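Local coordinates for aspartate carbamoyltransferase (Leishmania major, PDB 7K46), which probably catalyses the transfer of a carbamoyl group from carbamoyl phosphate to L-aspartate, an early step of de novo pyrimidine biosynthesis, at residues L150-E155 / D160-A165. Sequence-based numbering, arbitrary orientation.
Sequences LTIHAE and DGIAIA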
loop_
_atom_site.group_PDB
_atom_site.type_symbol
_atom_site.label_atom_id
_atom_site.label_comp_id
_atom_site.label_asym_id
_atom_site.label_seq_id
_atom_site.Cartn_x
_atom_site.Cartn_y
_atom_site.Cartn_z
ATOM N N LEU A 150 -14.627 -20.305 14.573
ATOM C CA LEU A 150 -15.809 -19.589 14.089
ATOM C C LEU A 150 -16.445 -20.299 12.899
ATOM O O LEU A 150 -17.676 -20.410 12.820
ATOM C CB LEU A 150 -15.438 -18.157 13.707
ATOM C CG LEU A 150 -16.527 -17.335 13.005
ATOM C CD1 LEU A 150 -17.805 -17.232 13.859
ATOM C CD2 LEU A 150 -15.980 -15.955 12.679
ATOM N N THR A 151 -15.623 -20.772 11.960
ATOM C CA THR A 151 -16.148 -21.454 10.780
ATOM C C THR A 151 -16.951 -22.682 11.179
ATOM O O THR A 151 -18.069 -22.889 10.696
ATOM C CB THR A 151 -15.004 -21.842 9.841
ATOM O OG1 THR A 151 -14.294 -20.659 9.435
ATOM C CG2 THR A 151 -15.559 -22.538 8.579
ATOM N N ILE A 152 -16.399 -23.509 12.067
ATOM C CA ILE A 152 -17.131 -24.691 12.515
ATOM C C ILE A 152 -18.447 -24.273 13.152
ATOM O O ILE A 152 -19.519 -24.780 12.801
ATOM C CB ILE A 152 -16.274 -25.521 13.486
ATOM C CG1 ILE A 152 -15.019 -26.038 12.785
ATOM C CG2 ILE A 152 -17.082 -26.689 14.048
ATOM C CD1 ILE A 152 -14.003 -26.641 13.731
ATOM N N HIS A 153 -18.385 -23.318 14.081
ATOM C CA HIS A 153 -19.593 -22.912 14.801
ATOM C C HIS A 153 -20.647 -22.347 13.855
ATOM O O HIS A 153 -21.841 -22.659 13.976
ATOM C CB HIS A 153 -19.251 -21.876 15.866
ATOM C CG HIS A 153 -20.446 -21.407 16.636
ATOM N ND1 HIS A 153 -20.843 -21.993 17.820
ATOM C CD2 HIS A 153 -21.354 -20.439 16.371
ATOM C CE1 HIS A 153 -21.936 -21.393 18.258
ATOM N NE2 HIS A 153 -22.268 -20.448 17.397
ATOM N N ALA A 154 -20.227 -21.498 12.921
ATOM C CA ALA A 154 -21.179 -20.868 12.013
ATOM C C ALA A 154 -21.755 -21.871 11.019
ATOM O O ALA A 154 -22.941 -21.796 10.669
ATOM C CB ALA A 154 -20.499 -19.718 11.273
ATOM N N GLU A 155 -20.933 -22.816 10.554
ATOM C CA GLU A 155 -21.377 -23.772 9.544
ATOM C C GLU A 155 -22.253 -24.871 10.143
ATOM O O GLU A 155 -23.255 -25.265 9.534
ATOM C CB GLU A 155 -20.166 -24.391 8.836
ATOM C CG GLU A 155 -19.372 -23.420 7.946
ATOM C CD GLU A 155 -20.084 -23.100 6.635
ATOM O OE1 GLU A 155 -20.582 -24.035 5.965
ATOM O OE2 GLU A 155 -20.151 -21.910 6.271
ATOM N N ASP A 160 -18.848 -27.830 20.338
ATOM C CA ASP A 160 -19.158 -28.914 21.258
ATOM C C ASP A 160 -19.823 -30.061 20.511
ATOM O O ASP A 160 -20.727 -29.845 19.699
ATOM C CB ASP A 160 -20.089 -28.417 22.367
ATOM C CG ASP A 160 -19.407 -27.464 23.328
ATOM O OD1 ASP A 160 -18.171 -27.564 23.516
ATOM O OD2 ASP A 160 -20.126 -26.628 23.917
ATOM N N GLY A 161 -19.351 -31.278 20.773
ATOM C CA GLY A 161 -19.975 -32.477 20.263
ATOM C C GLY A 161 -19.419 -33.026 18.961
ATOM O O GLY A 161 -19.831 -34.119 18.553
ATOM N N ILE A 162 -18.484 -32.333 18.300
ATOM C CA ILE A 162 -18.101 -32.725 16.944
ATOM C C ILE A 162 -17.068 -33.844 16.972
ATOM O O ILE A 162 -16.294 -34.006 17.923
ATOM C CB ILE A 162 -17.564 -31.534 16.124
ATOM C CG1 ILE A 162 -16.235 -31.025 16.694
ATOM C CG2 ILE A 162 -18.610 -30.429 15.985
ATOM C CD1 ILE A 162 -15.541 -29.983 15.788
ATOM N N ALA A 163 -17.046 -34.601 15.880
ATOM C CA ALA A 163 -15.901 -35.411 15.488
ATOM C C ALA A 163 -15.186 -34.700 14.348
ATOM O O ALA A 163 -15.814 -34.337 13.348
ATOM C CB ALA A 163 -16.329 -36.812 15.046
ATOM N N ILE A 164 -13.880 -34.517 14.490
ATOM C CA ILE A 164 -13.084 -33.764 13.526
ATOM C C ILE A 164 -11.856 -34.583 13.167
ATOM O O ILE A 164 -11.241 -35.205 14.038
ATOM C CB ILE A 164 -12.685 -32.376 14.076
ATOM C CG1 ILE A 164 -11.764 -31.635 13.094
ATOM C CG2 ILE A 164 -12.030 -32.497 15.448
ATOM C CD1 ILE A 164 -11.543 -30.170 13.457
ATOM N N ALA A 165 -11.509 -34.601 11.881
ATOM C CA ALA A 165 -10.278 -35.224 11.414
ATOM C C ALA A 165 -9.279 -34.132 11.071
ATOM O O ALA A 165 -9.606 -33.205 10.323
ATOM C CB ALA A 165 -10.527 -36.113 10.192
#
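Ile152, on the helix 142-156, meets Ile162, just before the strand 163-167, and Ile164 within it. The tight part is a meeting of methyl groups. CG2 of Ile152 lies 4.0 Å from CD1 of Ile162, and the two side chains cross at about a right angle. The two branches of Ile152 reach different partners: CG2, anti to the backbone N, faces Ile162, while CG1 stands beside that N (chi1 -63°) and the longer branch, then extended, carries CD1 to within 4.3 Å of CD1 of Ile164. Ile162 and Ile164 can share this one neighbour because residues two apart in an extended chain face the same way; Ala163 and Ala165 turn to the other side of the sheet. Branching at CB suits the extended chain, while on the helix the merit of isoleucine is its two apolar branches, one for each partner. Val159 and Met286 also touch Ile152 and extend this buried layer.

The connection is looser at its start. Gly161 is exposed and adopts a positive phi (94°), a turn that glycine makes easily, while the carboxylate of Asp160 forms a salt bridge with Arg23 and accepts a hydrogen bond from Ala188 N. His153, partly exposed, leans instead on Ile30 of the helix 23-41. The helix thus meets the chain entering the strand through one isoleucine, packing against the five-stranded parallel sheet of what is, by family, the aspartate-binding domain, close to the link from the carbamoyl-phosphate-binding part. With purely apolar contacts between these segments, their association rests on shape and burial of hydrocarbon, whereas the directional bonds lie within the helix and with neighbours such as Lys191 and Asp236.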